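Local coordinates for antifreeze protein (Uncultured bacterium, PDB 6EIO) that probably binds ice crystals, as an antifreeze protein built on the beta-solenoid fold of the ice-binding-like family, at residues L117-Y122 with P143-V148. Residues are numbered along the deposited sequence; the frame is centred on the assembly and turned at random.
Sequences LTPGLY and PSAIFV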
ATOM      1  N   LEU A 117     -13.034   4.644   8.414  1.00  6.62           N
ATOM      2  CA  LEU A 117     -12.305   3.703   9.252  1.00  5.70           C
ATOM      3  C   LEU A 117     -11.509   4.495  10.279  1.00  5.36           C
ATOM      4  O   LEU A 117     -10.662   5.319   9.923  1.00  5.93           O
ATOM      5  CB  LEU A 117     -11.389   2.821   8.410  1.00  6.60           C
ATOM      6  CG  LEU A 117     -12.076   2.016   7.314  1.00  9.46           C
ATOM      7  CD1 LEU A 117     -11.070   1.134   6.596  1.00 13.48           C
ATOM      8  CD2 LEU A 117     -13.222   1.186   7.884  1.00 13.29           C
ATOM      9  N   THR A 118     -11.778   4.230  11.547  1.00  5.34           N
ATOM     10  CA  THR A 118     -11.041   4.785  12.666  1.00  5.30           C
ATOM     11  C   THR A 118      -9.866   3.863  13.010  1.00  5.05           C
ATOM     12  O   THR A 118      -9.707   2.781  12.436  1.00  5.38           O
ATOM     13  CB  THR A 118     -12.021   5.010  13.829  1.00  5.69           C
ATOM     14  OG1 THR A 118     -12.817   3.833  14.015  1.00  6.23           O
ATOM     15  CG2 THR A 118     -12.969   6.172  13.522  1.00  7.03           C
ATOM     16  N   PRO A 119      -8.963   4.293  13.905  1.00  5.30           N
ATOM     17  CA  PRO A 119      -7.705   3.550  14.079  1.00  5.53           C
ATOM     18  C   PRO A 119      -7.923   2.136  14.584  1.00  5.35           C
ATOM     19  O   PRO A 119      -8.843   1.857  15.358  1.00  6.14           O
ATOM     20  CB  PRO A 119      -6.936   4.394  15.094  1.00  6.05           C
ATOM     21  CG  PRO A 119      -7.451   5.797  14.847  1.00  6.24           C
ATOM     22  CD  PRO A 119      -8.924   5.586  14.616  1.00  6.09           C
ATOM     23  N   GLY A 120      -7.024   1.246  14.179  1.00  5.29           N
ATOM     24  CA  GLY A 120      -7.020  -0.114  14.691  1.00  5.70           C
ATOM     25  C   GLY A 120      -6.758  -1.133  13.609  1.00  5.39           C
ATOM     26  O   GLY A 120      -6.046  -0.856  12.631  1.00  6.20           O
ATOM     27  N   LEU A 121      -7.302  -2.328  13.829  1.00  5.28           N
ATOM     28  CA  LEU A 121      -7.028  -3.528  13.054  1.00  5.47           C
ATOM     29  C   LEU A 121      -8.324  -3.996  12.406  1.00  5.76           C
ATOM     30  O   LEU A 121      -9.356  -4.137  13.090  1.00  6.03           O
ATOM     31  CB  LEU A 121      -6.493  -4.616  13.991  1.00  6.38           C
ATOM     32  CG  LEU A 121      -6.113  -5.947  13.336  1.00  7.07           C
ATOM     33  CD1 LEU A 121      -5.028  -5.785  12.291  1.00  9.02           C
ATOM     34  CD2 LEU A 121      -5.682  -6.931  14.412  1.00  9.49           C
ATOM     35  N   TYR A 122      -8.252  -4.263  11.105  1.00  5.83           N
ATOM     36  CA  TYR A 122      -9.383  -4.690  10.299  1.00  6.07           C
ATOM     37  C   TYR A 122      -9.008  -5.959   9.561  1.00  5.91           C
ATOM     38  O   TYR A 122      -7.869  -6.089   9.090  1.00  6.90           O
ATOM     39  CB  TYR A 122      -9.739  -3.619   9.274  1.00  5.74           C
ATOM     40  CG  TYR A 122     -10.222  -2.339   9.910  1.00  5.81           C
ATOM     41  CD1 TYR A 122      -9.332  -1.326  10.289  1.00  5.73           C
ATOM     42  CD2 TYR A 122     -11.569  -2.152  10.173  1.00  6.07           C
ATOM     43  CE1 TYR A 122      -9.779  -0.162  10.885  1.00  5.69           C
ATOM     44  CE2 TYR A 122     -12.032  -0.997  10.767  1.00  6.24           C
ATOM     45  CZ  TYR A 122     -11.136   0.007  11.112  1.00  5.65           C
ATOM     46  OH  TYR A 122     -11.642   1.143  11.684  1.00  6.07           O
ATOM     47  N   PRO A 143      -2.553  12.140  15.169  1.00  7.16           N
ATOM     48  CA  PRO A 143      -1.805  11.744  13.973  1.00  7.12           C
ATOM     49  C   PRO A 143      -1.010  10.466  14.134  1.00  6.69           C
ATOM     50  O   PRO A 143      -0.715   9.812  13.128  1.00  6.89           O
ATOM     51  CB  PRO A 143      -0.894  12.947  13.713  1.00  9.49           C
ATOM     52  CG  PRO A 143      -1.659  14.110  14.287  1.00 10.80           C
ATOM     53  CD  PRO A 143      -2.270  13.536  15.542  1.00  9.92           C
ATOM     54  N   SER A 144      -0.633  10.096  15.364  1.00  7.23           N
ATOM     55  CA  SER A 144       0.138   8.871  15.566  0.53  6.33           C
ATOM     56  C   SER A 144      -0.680   7.605  15.341  1.00  6.34           C
ATOM     57  O   SER A 144      -0.116   6.512  15.360  1.00  7.32           O
ATOM     58  CB  SER A 144       0.755   8.832  16.976  0.53  7.12           C
ATOM     59  OG  SER A 144      -0.203   8.473  17.960  0.53  7.10           O
ATOM     60  N   ALA A 145      -1.977   7.728  15.123  1.00  6.36           N
ATOM     61  CA  ALA A 145      -2.840   6.568  14.948  1.00  6.33           C
ATOM     62  C   ALA A 145      -2.377   5.672  13.804  1.00  5.64           C
ATOM     63  O   ALA A 145      -2.025   6.146  12.724  1.00  6.01           O
ATOM     64  CB  ALA A 145      -4.256   7.036  14.636  1.00  8.33           C
ATOM     65  N   ILE A 146      -2.483   4.366  14.030  1.00  5.70           N
ATOM     66  CA  ILE A 146      -2.124   3.341  13.060  1.00  5.27           C
ATOM     67  C   ILE A 146      -3.378   2.586  12.616  1.00  5.13           C
ATOM     68  O   ILE A 146      -4.271   2.289  13.425  1.00  5.68           O
ATOM     69  CB  ILE A 146      -1.086   2.364  13.662  1.00  6.18           C
ATOM     70  CG1 ILE A 146       0.215   3.086  14.038  1.00  6.63           C
ATOM     71  CG2 ILE A 146      -0.823   1.180  12.735  1.00  6.55           C
ATOM     72  CD1 ILE A 146       1.012   3.602  12.874  1.00  7.58           C
ATOM     73  N   PHE A 147      -3.425   2.272  11.316  1.00  4.90           N
ATOM     74  CA  PHE A 147      -4.514   1.536  10.693  1.00  4.98           C
ATOM     75  C   PHE A 147      -3.910   0.362   9.936  1.00  4.94           C
ATOM     76  O   PHE A 147      -3.083   0.573   9.046  1.00  5.50           O
ATOM     77  CB  PHE A 147      -5.279   2.427   9.701  1.00  5.37           C
ATOM     78  CG  PHE A 147      -5.702   3.788  10.217  1.00  5.04           C
ATOM     79  CD1 PHE A 147      -4.790   4.838  10.273  1.00  5.32           C
ATOM     80  CD2 PHE A 147      -7.031   4.042  10.572  1.00  5.54           C
ATOM     81  CE1 PHE A 147      -5.198   6.110  10.668  1.00  5.87           C
ATOM     82  CE2 PHE A 147      -7.429   5.310  10.944  1.00  5.91           C
ATOM     83  CZ  PHE A 147      -6.509   6.338  11.006  1.00  5.91           C
ATOM     84  N   VAL A 148      -4.330  -0.863  10.282  1.00  5.03           N
ATOM     85  CA  VAL A 148      -3.825  -2.075   9.636  1.00  5.25           C
ATOM     86  C   VAL A 148      -5.014  -2.837   9.070  1.00  5.27           C
ATOM     87  O   VAL A 148      -5.960  -3.140   9.810  1.00  5.74           O
ATOM     88  CB  VAL A 148      -3.056  -2.965  10.623  1.00  5.61           C
ATOM     89  CG1 VAL A 148      -2.602  -4.261   9.947  1.00  6.46           C
ATOM     90  CG2 VAL A 148      -1.873  -2.210  11.225  1.00  6.94           C
TER
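With CG anti to its carbonyl carbon (chi1 -49°), F147 swings its ring beneath the corner at L117-P119, while V148, CG1 anti to the backbone N (chi1 177°), sends that methyl to the opposite sheet face, 3.7 Å from L121 CD1. The F147 ring lies alongside P119: CE2 comes within 3.9 Å of P119 CG and 3.4 Å of L117 O, and P119 CB sits over one face, offset toward the rim. A145 CB presses tightly on P119 CG, at 3.4 Å. Between the two faces the strands run parallel. G120 N donates to I146 O at a bent 140°, G120 O accepts from V148 N at 2.9 Å, and V148 O takes Y122 N. The backbone conformation of G120 would press a CB against the carbonyl O of P119. Within 117-122, Y122 OH donates a hydrogen bond to T118 O at 2.6 Å, tying the ring's far end back to the chain. Replacing F147 by an alanine is likely to leave a gap beside P119 and F137 without its edge-to-face ring partner. Successive coils of the beta-solenoid meet here: strand 120-124 lies between 106-107 and 147-151, 147-151 pairs in turn, on its other side, with 174-178, and strand 135-138 supplies F137.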